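Long-range contacts in probable leucine/isoleucine/valine-binding protein (PDB 4KV7), which probably binds leucine, isoleucine, valine or a related small ligand as a periplasmic binding protein of the leucine-binding family: residues A25-A30 and A63-Y68; A31-N36 and S300-E305. The protein carries 1 engineered substitution. All coordinates share one frame; numbering follows the deposited sequence.

Contact 1 of 2, residues A25-A30 and A63-Y68; sequences ALSGPA and ALDDGY. With FMT (formic acid), chain B.
The carboxylate of Asp65 is laid against the loop at Leu26 and Ser27 and grips it through both oxygens. Asp65 OD2 turns its syn lone pair to Ser27 OG, which donates to it at 2.5 Å, and the same oxygen forms a salt bridge with Arg72. Asp65 OD1 is sandwiched: Leu26 N donates to it at 2.9 Å from above one face of the carboxylate plane, Gly67 N from the other face at 2.9 Å, the latter closing an Asx turn. Ser27 N adds a weak bond to OD1. Asp65 CG, anti to the backbone N (chi1 -174°), lies beside the carbonyl carbon, which brings OD1 to Gly67 N two residues on. Leu26 CD1 lies alongside the strand, 4.3 Å from Ala63 CB. Farther on, Ala25 CB abuts Tyr68 CB at 3.8 Å, while Ala30 CB approaches the tyrosine ring obliquely. One water ties Ser27 O, Ala30 N and, weakly, Gly67 O together. Tyr68 OH donates at 2.6 Å to O2 of a formic acid, probably from the crystallisation liquor; O2 lies at the ring edge, near its plane. Two loops at the C-terminal ends of adjacent parallel strands, 16-24 and 57-65, thus meet as in the Rossmann-like lobes of periplasmic binding proteins.

Contact 2 of 2, residues A31-N36 and S300-E305; sequences AELGIN and SFVSLE
Leu33 and Asn36, one helical turn apart on helix 31-50, meet Val302 and the first turn of helix 301-319. Ahead of them, Glu32 serves chiefly through its carbonyl: Glu32 O accepts from Asn36 N, the normal helix bond, and from Asn36 ND2 at 2.8 Å. The second bond lies in the carbonyl plane on a lone pair and nearly in the plane of the amide, which fixes the amide's rotation; Glu32 OE1 adds a weak bond to ND2. Leu33 offers its carbonyl and one methyl: Val302 CG1 rests 3.4 Å from Leu33 O, and Leu33 CD2 meets Val302 CG2 at 4.3 Å. Because Val302 holds CG1 anti to its backbone N (chi1 179°), that methyl wedges between Leu33 O and Asn36 CB, 3.6 Å from the latter. Asn36 meets both serines as well as Val302. Its carbonyl O faces Ser303, with a CA-H...O contact of 3.3 Å from Ser303 CA to Asn36 O, and its OD1 receives a bond from a water. That water accepts in turn from Ser300 OG and Ser303 OG, so Asn36 OD1 is joined to both hydroxyls through it; Ser303 OG also bonds Tyr286. Replacing Asn36 with an alanine would probably leave the water without its acceptor and the two serines without their polar link to helix 31-50. Ser300 OG meanwhile accepts from Ser303 N at 3.0 Å in an almost straight bond of 176°. The axes of the two short helix segments approach to 8.7 Å and run in roughly the same direction, at 36°. The arrangement is a helix pair joining helix 31-50 to the N-terminal turn of helix 301-319, which is opened by a serine N-cap whose hydroxyl also holds the bridging water.

The centres of contacts 1 and 2 lie about 12 Å apart, and the two share one continuous piece of chain: loop 25-30 of contact 1 runs straight into helix 31-50 of contact 2. Leu26 packs on Ala31, Gly34 and Ile35, so the two contacts touch through packing. Contact 1 is partly buried and joins the loop after strand 16-24 to the end of strand 57-65 and the loop that follows it, through a carboxylate, backbone amides and direct hydrogen bonds. Contact 2 lies deeper, its centre about 8 Å from the centre of the chain, and joins two helices far apart in sequence through methyl packing and a water, with no direct hydrogen bond between its segments. Each nevertheless uses a water to bridge its segments.

Contact 1 of 2, residues A25-A30 and A63-Y68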
loop_
_atom_site.group_PDB
_atom_site.type_symbol
_atom_site.label_atom_id
_atom_site.label_comp_id
_atom_site.label_asym_id
_atom_site.label_seq_id
_atom_site.Cartn_x
_atom_site.Cartn_y
_atom_site.Cartn_z
ATOM N N ALA A 25 -2.199 -5.274 -10.331
ATOM C CA ALA A 25 -1.599 -4.619 -11.486
ATOM C C ALA A 25 -0.245 -5.249 -11.800
ATOM O O ALA A 25 0.775 -4.894 -11.203
ATOM C CB ALA A 25 -1.447 -3.129 -11.216
ATOM N N LEU A 26 -0.239 -6.199 -12.730
ATOM C CA LEU A 26 0.997 -6.827 -13.184
ATOM C C LEU A 26 1.453 -6.260 -14.525
ATOM O O LEU A 26 2.563 -6.537 -14.970
ATOM C CB LEU A 26 0.841 -8.348 -13.284
ATOM C CG LEU A 26 0.501 -9.039 -11.961
ATOM C CD1 LEU A 26 0.217 -10.519 -12.182
ATOM C CD2 LEU A 26 1.622 -8.855 -10.938
ATOM N N SER A 27 0.595 -5.469 -15.161
ATOM C CA SER A 27 0.931 -4.756 -16.383
ATOM C C SER A 27 0.245 -3.400 -16.316
ATOM O O SER A 27 -0.526 -3.118 -15.404
ATOM C CB SER A 27 0.433 -5.519 -17.611
ATOM O OG SER A 27 -0.988 -5.513 -17.664
ATOM N N GLY A 28 0.511 -2.562 -17.303
ATOM C CA GLY A 28 -0.065 -1.234 -17.324
ATOM C C GLY A 28 0.768 -0.222 -16.563
ATOM O O GLY A 28 1.833 -0.551 -16.038
ATOM N N PRO A 29 0.287 1.016 -16.491
ATOM C CA PRO A 29 1.125 2.110 -15.982
ATOM C C PRO A 29 1.412 2.074 -14.484
ATOM O O PRO A 29 2.309 2.811 -14.070
ATOM C CB PRO A 29 0.349 3.380 -16.376
ATOM C CG PRO A 29 -1.040 2.928 -16.591
ATOM C CD PRO A 29 -0.972 1.504 -17.078
ATOM N N ALA A 30 0.705 1.245 -13.714
ATOM C CA ALA A 30 0.973 1.105 -12.279
ATOM C C ALA A 30 1.552 -0.274 -11.945
ATOM O O ALA A 30 1.533 -0.694 -10.780
ATOM C CB ALA A 30 -0.294 1.371 -11.470
ATOM N N ALA A 63 -1.723 -15.555 -9.178
ATOM C CA ALA A 63 -1.749 -14.107 -9.348
ATOM C C ALA A 63 -2.246 -13.746 -10.738
ATOM O O ALA A 63 -1.624 -14.107 -11.740
ATOM C CB ALA A 63 -0.368 -13.524 -9.109
ATOM N N LEU A 64 -3.375 -13.047 -10.786
ATOM C CA LEU A 64 -4.013 -12.658 -12.032
ATOM C C LEU A 64 -3.863 -11.151 -12.209
ATOM O O LEU A 64 -3.984 -10.391 -11.249
ATOM C CB LEU A 64 -5.491 -13.041 -12.001
ATOM C CG LEU A 64 -5.784 -14.519 -11.709
ATOM C CD1 LEU A 64 -7.277 -14.812 -11.761
ATOM C CD2 LEU A 64 -5.022 -15.447 -12.650
ATOM N N ASP A 65 -3.603 -10.732 -13.440
ATOM C CA ASP A 65 -3.420 -9.329 -13.783
ATOM C C ASP A 65 -4.766 -8.651 -13.992
ATOM O O ASP A 65 -5.594 -9.132 -14.757
ATOM C CB ASP A 65 -2.601 -9.253 -15.074
ATOM C CG ASP A 65 -2.203 -7.834 -15.470
ATOM O OD1 ASP A 65 -2.265 -6.894 -14.654
ATOM O OD2 ASP A 65 -1.786 -7.689 -16.644
ATOM N N ASP A 66 -4.981 -7.530 -13.313
ATOM C CA ASP A 66 -6.118 -6.660 -13.627
ATOM C C ASP A 66 -5.726 -5.272 -14.118
ATOM O O ASP A 66 -6.597 -4.447 -14.371
ATOM C CB ASP A 66 -7.158 -6.578 -12.495
ATOM C CG ASP A 66 -6.609 -6.011 -11.201
ATOM O OD1 ASP A 66 -5.607 -5.259 -11.211
ATOM O OD2 ASP A 66 -7.225 -6.313 -10.152
ATOM N N GLY A 67 -4.427 -5.022 -14.256
ATOM C CA GLY A 67 -3.963 -3.738 -14.759
ATOM C C GLY A 67 -4.417 -2.539 -13.938
ATOM O O GLY A 67 -4.430 -1.423 -14.464
ATOM N N TYR A 68 -4.779 -2.739 -12.666
ATOM C CA TYR A 68 -5.336 -1.664 -11.836
ATOM C C TYR A 68 -6.623 -1.125 -12.467
ATOM O O TYR A 68 -6.896 0.080 -12.463
ATOM C CB TYR A 68 -4.283 -0.574 -11.582
ATOM C CG TYR A 68 -4.606 0.497 -10.544
ATOM C CD1 TYR A 68 -5.274 0.208 -9.356
ATOM C CD2 TYR A 68 -4.190 1.805 -10.757
ATOM C CE1 TYR A 68 -5.526 1.203 -8.418
ATOM C CE2 TYR A 68 -4.422 2.797 -9.824
ATOM C CZ TYR A 68 -5.099 2.496 -8.660
ATOM O OH TYR A 68 -5.332 3.500 -7.762
HETATM C C FMT B . -5.271 3.139 -4.340
HETATM O O1 FMT B . -5.525 2.931 -3.146
HETATM O O2 FMT B . -5.986 2.803 -5.294
HETATM O O HOH W 1 -1.391 -0.738 -14.159
#

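Contact 2 of 2, residues A31-N36 and S300-E305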
loop_
_atom_site.group_PDB
_atom_site.type_symbol
_atom_site.label_atom_id
_atom_site.label_comp_id
_atom_site.label_asym_id
_atom_site.label_seq_id
_atom_site.Cartn_x
_atom_site.Cartn_y
_atom_site.Cartn_z
ATOM N N ALA A 31 2.074 -0.972 -12.952
ATOM C CA ALA A 31 2.556 -2.348 -12.782
ATOM C C ALA A 31 3.585 -2.546 -11.676
ATOM O O ALA A 31 3.646 -3.618 -11.082
ATOM C CB ALA A 31 3.115 -2.876 -14.077
ATOM N N GLU A 32 4.404 -1.538 -11.395
ATOM C CA GLU A 32 5.413 -1.709 -10.355
ATOM C C GLU A 32 4.794 -2.050 -9.002
ATOM O O GLU A 32 5.407 -2.734 -8.182
ATOM C CB GLU A 32 6.288 -0.472 -10.227
ATOM C CG GLU A 32 7.279 -0.334 -11.364
ATOM C CD GLU A 32 8.313 -1.450 -11.360
ATOM O OE1 GLU A 32 8.961 -1.665 -10.314
ATOM O OE2 GLU A 32 8.468 -2.112 -12.404
ATOM N N LEU A 33 3.573 -1.583 -8.766
ATOM C CA LEU A 33 2.916 -1.833 -7.493
ATOM C C LEU A 33 2.571 -3.309 -7.346
ATOM O O LEU A 33 2.916 -3.939 -6.341
ATOM C CB LEU A 33 1.669 -0.960 -7.359
ATOM C CG LEU A 33 1.899 0.548 -7.470
ATOM C CD1 LEU A 33 0.607 1.317 -7.260
ATOM C CD2 LEU A 33 2.979 1.042 -6.504
ATOM N N GLY A 34 1.902 -3.877 -8.345
ATOM C CA GLY A 34 1.514 -5.275 -8.256
ATOM C C GLY A 34 2.690 -6.217 -8.393
ATOM O O GLY A 34 2.764 -7.233 -7.697
ATOM N N ILE A 35 3.605 -5.895 -9.300
ATOM C CA ILE A 35 4.784 -6.731 -9.505
ATOM C C ILE A 35 5.562 -6.885 -8.207
ATOM O O ILE A 35 5.961 -7.989 -7.822
ATOM C CB ILE A 35 5.689 -6.150 -10.604
ATOM C CG1 ILE A 35 5.032 -6.350 -11.976
ATOM C CG2 ILE A 35 7.057 -6.801 -10.583
ATOM C CD1 ILE A 35 5.699 -5.600 -13.113
ATOM N N ASN A 36 5.748 -5.781 -7.503
ATOM C CA ASN A 36 6.543 -5.819 -6.288
ATOM C C ASN A 36 5.817 -6.360 -5.073
ATOM O O ASN A 36 6.448 -7.018 -4.242
ATOM C CB ASN A 36 7.226 -4.478 -6.057
ATOM C CG ASN A 36 8.360 -4.271 -7.030
ATOM O OD1 ASN A 36 9.405 -4.906 -6.913
ATOM N ND2 ASN A 36 8.143 -3.445 -8.043
ATOM N N SER A 300 12.389 -2.549 -2.185
ATOM C CA SER A 300 11.435 -1.445 -2.241
ATOM C C SER A 300 10.491 -1.482 -1.055
ATOM O O SER A 300 10.320 -2.521 -0.412
ATOM C CB SER A 300 10.624 -1.486 -3.538
ATOM O OG SER A 300 9.722 -2.578 -3.569
ATOM N N PHE A 301 9.863 -0.349 -0.767
ATOM C CA PHE A 301 8.847 -0.335 0.275
ATOM C C PHE A 301 7.684 -1.248 -0.097
ATOM O O PHE A 301 7.018 -1.783 0.780
ATOM C CB PHE A 301 8.315 1.077 0.546
ATOM C CG PHE A 301 9.387 2.079 0.889
ATOM C CD1 PHE A 301 10.055 2.024 2.108
ATOM C CD2 PHE A 301 9.724 3.075 -0.008
ATOM C CE1 PHE A 301 11.052 2.945 2.413
ATOM C CE2 PHE A 301 10.725 3.996 0.294
ATOM C CZ PHE A 301 11.376 3.933 1.508
ATOM N N VAL A 302 7.431 -1.399 -1.395
ATOM C CA VAL A 302 6.305 -2.189 -1.861
ATOM C C VAL A 302 6.540 -3.674 -1.590
ATOM O O VAL A 302 5.690 -4.356 -1.012
ATOM C CB VAL A 302 6.031 -1.935 -3.359
ATOM C CG1 VAL A 302 4.873 -2.794 -3.834
ATOM C CG2 VAL A 302 5.731 -0.456 -3.619
ATOM N N SER A 303 7.694 -4.193 -1.994
ATOM C CA SER A 303 7.936 -5.601 -1.722
ATOM C C SER A 303 8.130 -5.882 -0.239
ATOM O O SER A 303 7.811 -6.975 0.213
ATOM C CB SER A 303 9.086 -6.172 -2.549
ATOM O OG SER A 303 10.294 -5.476 -2.334
ATOM N N LEU A 304 8.640 -4.918 0.530
ATOM C CA LEU A 304 8.707 -5.098 1.973
ATOM C C LEU A 304 7.305 -5.273 2.542
ATOM O O LEU A 304 7.080 -6.145 3.379
ATOM C CB LEU A 304 9.432 -3.924 2.630
ATOM C CG LEU A 304 9.427 -3.883 4.158
ATOM C CD1 LEU A 304 9.992 -5.180 4.747
ATOM C CD2 LEU A 304 10.248 -2.705 4.630
ATOM N N GLU A 305 6.341 -4.474 2.080
ATOM C CA GLU A 305 4.962 -4.673 2.515
ATOM C C GLU A 305 4.438 -6.064 2.126
ATOM O O GLU A 305 3.788 -6.729 2.931
ATOM C CB GLU A 305 4.046 -3.567 1.981
ATOM C CG GLU A 305 2.619 -3.655 2.494
ATOM C CD GLU A 305 1.762 -2.462 2.113
ATOM O OE1 GLU A 305 2.297 -1.467 1.568
ATOM O OE2 GLU A 305 0.532 -2.520 2.347
HETATM O O HOH W 2 11.089 -4.736 -4.755
#